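Local coordinates for lectin 2 (Agrocybe aegerita, PDB 4TQJ), which binds sugars as a fungal lectin, specifically recognising N-acetylglucosamine at the non-reducing ends of glycans, at residues Leu38-Asn50 against Tyr83-Pro97. The protein carries 1 engineered substitution. Residues are numbered along the deposited sequence; the frame is centred on the assembly and turned at random.
Sequences LQPFLAVKNFAQN and YVSVNNGKNTFADPP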
# COMPACT_ATOMS: atom_id res chain seq x y z
N LEU A 38 5.15 -5.23 -12.62
CA LEU A 38 4.81 -6.45 -11.90
C LEU A 38 5.88 -7.50 -12.16
O LEU A 38 6.11 -7.88 -13.30
CB LEU A 38 3.44 -6.99 -12.32
CG LEU A 38 3.06 -8.35 -11.73
CD1 LEU A 38 2.94 -8.27 -10.22
CD2 LEU A 38 1.77 -8.89 -12.35
N GLN A 39 6.53 -7.94 -11.09
CA GLN A 39 7.56 -8.96 -11.20
C GLN A 39 7.50 -9.90 -10.00
O GLN A 39 7.52 -9.46 -8.86
CB GLN A 39 8.94 -8.32 -11.33
CG GLN A 39 9.16 -7.51 -12.62
CD GLN A 39 8.97 -8.32 -13.90
OE1 GLN A 39 8.92 -9.55 -13.89
NE2 GLN A 39 8.84 -7.61 -15.03
N PRO A 40 7.42 -11.21 -10.26
CA PRO A 40 7.30 -12.17 -9.16
C PRO A 40 8.55 -12.08 -8.28
O PRO A 40 9.65 -12.02 -8.81
CB PRO A 40 7.27 -13.52 -9.89
CG PRO A 40 8.06 -13.28 -11.15
CD PRO A 40 7.72 -11.86 -11.54
N PHE A 41 8.36 -12.05 -6.97
CA PHE A 41 9.47 -11.93 -6.03
C PHE A 41 9.47 -13.11 -5.07
O PHE A 41 8.54 -13.30 -4.29
CB PHE A 41 9.34 -10.61 -5.27
CG PHE A 41 10.36 -10.43 -4.18
CD1 PHE A 41 9.96 -10.14 -2.88
CD2 PHE A 41 11.72 -10.54 -4.45
CE1 PHE A 41 10.90 -9.96 -1.87
CE2 PHE A 41 12.66 -10.38 -3.44
CZ PHE A 41 12.25 -10.09 -2.16
N LEU A 42 10.52 -13.93 -5.13
CA LEU A 42 10.63 -15.06 -4.21
C LEU A 42 10.94 -14.56 -2.80
O LEU A 42 12.10 -14.37 -2.45
CB LEU A 42 11.70 -16.03 -4.68
CG LEU A 42 11.87 -17.30 -3.84
CD1 LEU A 42 10.56 -18.07 -3.78
CD2 LEU A 42 12.98 -18.18 -4.39
N ALA A 43 9.89 -14.37 -2.00
CA ALA A 43 10.05 -13.72 -0.70
C ALA A 43 10.48 -14.63 0.45
O ALA A 43 11.12 -14.17 1.40
CB ALA A 43 8.77 -12.95 -0.33
N VAL A 44 10.12 -15.92 0.38
CA VAL A 44 10.41 -16.88 1.45
C VAL A 44 10.61 -18.28 0.89
O VAL A 44 9.71 -18.82 0.23
CB VAL A 44 9.26 -16.95 2.48
CG1 VAL A 44 9.55 -18.02 3.53
CG2 VAL A 44 9.04 -15.61 3.14
N LYS A 45 11.77 -18.87 1.16
CA LYS A 45 12.07 -20.22 0.71
C LYS A 45 11.52 -21.24 1.69
O LYS A 45 12.27 -21.91 2.41
CB LYS A 45 13.58 -20.42 0.52
CG LYS A 45 14.13 -19.69 -0.70
CD LYS A 45 15.66 -19.76 -0.76
CE LYS A 45 16.18 -19.26 -2.11
NZ LYS A 45 15.69 -17.90 -2.46
N ASN A 46 10.20 -21.34 1.72
CA ASN A 46 9.52 -22.23 2.63
C ASN A 46 8.03 -22.23 2.26
O ASN A 46 7.65 -21.61 1.28
CB ASN A 46 9.75 -21.78 4.08
CG ASN A 46 9.73 -22.94 5.07
OD1 ASN A 46 8.88 -23.82 4.99
ND2 ASN A 46 10.68 -22.94 6.00
N PHE A 47 7.20 -22.94 3.02
CA PHE A 47 5.77 -22.99 2.73
C PHE A 47 5.48 -23.54 1.34
O PHE A 47 4.49 -23.17 0.72
CB PHE A 47 5.16 -21.59 2.83
CG PHE A 47 5.28 -20.98 4.18
CD1 PHE A 47 4.47 -21.41 5.23
CD2 PHE A 47 6.18 -19.95 4.42
CE1 PHE A 47 4.57 -20.83 6.49
CE2 PHE A 47 6.28 -19.37 5.67
CZ PHE A 47 5.48 -19.81 6.71
N ALA A 48 6.32 -24.45 0.86
CA ALA A 48 6.24 -24.87 -0.53
C ALA A 48 6.39 -26.38 -0.73
O ALA A 48 6.93 -27.09 0.13
CB ALA A 48 7.30 -24.13 -1.35
N GLN A 49 5.90 -26.87 -1.87
CA GLN A 49 5.99 -28.27 -2.26
C GLN A 49 7.44 -28.76 -2.16
O GLN A 49 7.71 -29.85 -1.65
CB GLN A 49 5.51 -28.45 -3.70
CG GLN A 49 5.50 -29.89 -4.19
CD GLN A 49 4.34 -30.69 -3.63
OE1 GLN A 49 3.41 -30.13 -3.06
NE2 GLN A 49 4.39 -32.00 -3.80
N ASN A 50 8.36 -27.93 -2.64
CA ASN A 50 9.77 -28.31 -2.66
C ASN A 50 10.64 -27.46 -1.75
O ASN A 50 11.85 -27.38 -1.94
CB ASN A 50 10.30 -28.28 -4.10
CG ASN A 50 9.51 -29.18 -5.01
OD1 ASN A 50 9.12 -30.28 -4.62
ND2 ASN A 50 9.27 -28.73 -6.24
N TYR A 83 3.14 -21.71 11.66
CA TYR A 83 4.37 -20.98 11.42
C TYR A 83 4.07 -19.67 10.71
O TYR A 83 3.25 -19.64 9.79
CB TYR A 83 5.30 -21.81 10.53
CG TYR A 83 5.65 -23.17 11.09
CD1 TYR A 83 6.85 -23.38 11.77
CD2 TYR A 83 4.80 -24.25 10.92
CE1 TYR A 83 7.18 -24.62 12.28
CE2 TYR A 83 5.12 -25.50 11.43
CZ TYR A 83 6.32 -25.68 12.10
OH TYR A 83 6.65 -26.92 12.60
N VAL A 84 4.74 -18.59 11.12
CA VAL A 84 4.49 -17.27 10.56
C VAL A 84 5.76 -16.62 10.02
O VAL A 84 6.80 -16.65 10.67
CB VAL A 84 3.89 -16.32 11.62
CG1 VAL A 84 3.71 -14.92 11.04
CG2 VAL A 84 2.57 -16.86 12.16
N SER A 85 5.67 -16.04 8.83
CA SER A 85 6.72 -15.19 8.29
C SER A 85 6.26 -13.74 8.28
O SER A 85 5.43 -13.34 7.46
CB SER A 85 7.13 -15.61 6.87
OG SER A 85 8.03 -16.70 6.89
N VAL A 86 6.80 -12.96 9.20
CA VAL A 86 6.36 -11.59 9.37
C VAL A 86 6.78 -10.68 8.21
O VAL A 86 7.94 -10.64 7.83
CB VAL A 86 6.85 -11.03 10.72
CG1 VAL A 86 6.54 -9.54 10.84
CG2 VAL A 86 6.22 -11.83 11.86
N ASN A 87 5.80 -9.98 7.64
CA ASN A 87 6.04 -8.93 6.65
C ASN A 87 6.64 -7.69 7.34
O ASN A 87 5.94 -6.99 8.06
CB ASN A 87 4.71 -8.57 6.00
CG ASN A 87 4.82 -7.47 4.95
OD1 ASN A 87 5.78 -6.71 4.89
ND2 ASN A 87 3.78 -7.37 4.13
N ASN A 88 7.93 -7.43 7.12
CA ASN A 88 8.61 -6.34 7.83
C ASN A 88 8.15 -4.94 7.43
O ASN A 88 8.71 -3.94 7.87
CB ASN A 88 10.13 -6.45 7.69
CG ASN A 88 10.68 -5.65 6.51
OD1 ASN A 88 10.09 -5.64 5.43
ND2 ASN A 88 11.80 -4.96 6.72
N GLY A 89 7.13 -4.88 6.58
CA GLY A 89 6.64 -3.59 6.11
C GLY A 89 7.24 -3.22 4.76
O GLY A 89 6.52 -3.11 3.77
N LYS A 90 8.56 -3.05 4.72
CA LYS A 90 9.24 -2.64 3.49
C LYS A 90 9.62 -3.82 2.59
O LYS A 90 10.80 -4.15 2.46
CB LYS A 90 10.48 -1.79 3.80
CG LYS A 90 11.00 -1.93 5.22
CD LYS A 90 11.46 -0.58 5.77
CE LYS A 90 11.77 -0.64 7.27
NZ LYS A 90 12.93 -1.54 7.59
N ASN A 91 8.61 -4.43 1.98
CA ASN A 91 8.78 -5.52 1.02
C ASN A 91 9.78 -6.61 1.40
O ASN A 91 10.50 -7.12 0.54
CB ASN A 91 9.11 -4.99 -0.38
CG ASN A 91 8.66 -5.95 -1.48
OD1 ASN A 91 7.61 -6.59 -1.37
ND2 ASN A 91 9.47 -6.07 -2.53
N THR A 92 9.81 -6.97 2.68
CA THR A 92 10.65 -8.07 3.16
C THR A 92 9.86 -8.98 4.10
O THR A 92 9.19 -8.50 5.01
CB THR A 92 11.88 -7.54 3.92
OG1 THR A 92 12.65 -6.68 3.07
CG2 THR A 92 12.75 -8.70 4.40
N PHE A 93 9.98 -10.29 3.91
CA PHE A 93 9.29 -11.28 4.74
C PHE A 93 10.29 -12.16 5.48
O PHE A 93 11.24 -12.66 4.87
CB PHE A 93 8.37 -12.15 3.90
CG PHE A 93 7.19 -11.41 3.33
CD1 PHE A 93 5.94 -11.50 3.94
CD2 PHE A 93 7.32 -10.63 2.19
CE1 PHE A 93 4.85 -10.83 3.42
CE2 PHE A 93 6.23 -9.95 1.67
CZ PHE A 93 5.00 -10.04 2.29
N ALA A 94 10.08 -12.35 6.78
CA ALA A 94 10.99 -13.14 7.59
C ALA A 94 11.16 -14.55 7.05
O ALA A 94 10.19 -15.22 6.74
CB ALA A 94 10.53 -13.18 9.05
N ASP A 95 12.41 -14.99 6.95
CA ASP A 95 12.74 -16.32 6.45
C ASP A 95 14.05 -16.74 7.11
O ASP A 95 15.07 -16.08 6.94
CB ASP A 95 12.89 -16.28 4.92
CG ASP A 95 13.28 -17.62 4.33
OD1 ASP A 95 13.15 -18.65 5.03
OD2 ASP A 95 13.72 -17.66 3.15
N PRO A 96 14.03 -17.86 7.86
CA PRO A 96 12.90 -18.79 8.03
C PRO A 96 11.78 -18.22 8.89
O PRO A 96 12.00 -17.28 9.66
CB PRO A 96 13.55 -19.99 8.73
CG PRO A 96 14.67 -19.41 9.49
CD PRO A 96 15.20 -18.27 8.65
N PRO A 97 10.58 -18.80 8.77
CA PRO A 97 9.42 -18.36 9.56
C PRO A 97 9.54 -18.82 11.01
O PRO A 97 10.38 -19.67 11.31
CB PRO A 97 8.25 -19.05 8.87
CG PRO A 97 8.84 -20.30 8.31
CD PRO A 97 10.24 -19.94 7.89
O HOH W 1 11.27 -11.41 1.63
O HOH W 2 14.27 -14.58 1.83
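The ring of F47 turns its edge to the 83-97 segment: S85 OG lies in the ring plane, 3.4 Å from CE2, and Y83 O approaches CE1 near that plane. P97 CB comes in obliquely at CZ (3.6 Å), the compact proline sliding past the ring, while W54 meets F47 with its ring plane inclined by about 40°. The F93 ring carries N87 OD1 over one face, near the rim, and A43 CB reaches its CD2 obliquely; a methyl group is small enough to fit there. The two branches of β-branched V44 point to different partners: CG2 packs on F93 CB (3.6 Å), and CG1 lies against the D95 carboxylate and near S85 OG. D95, its CG anti to the backbone N (chi1 178°), carries that carboxylate, a natural acceptor, across to K45, the centre of an inverse gamma turn, whose N-H meets OD2 from above the carboxylate plane (3.0 Å, 165°). Water 1 links A43 O to F93 N. Buried S85 OG donates to A94 O (2.6 Å). Strand 41-44, outermost in its four-stranded antiparallel sheet, and the following turn thus pack on strand 82-85 and the loop toward strand 98-101 of another such sheet, as between neighbouring β-propeller blades.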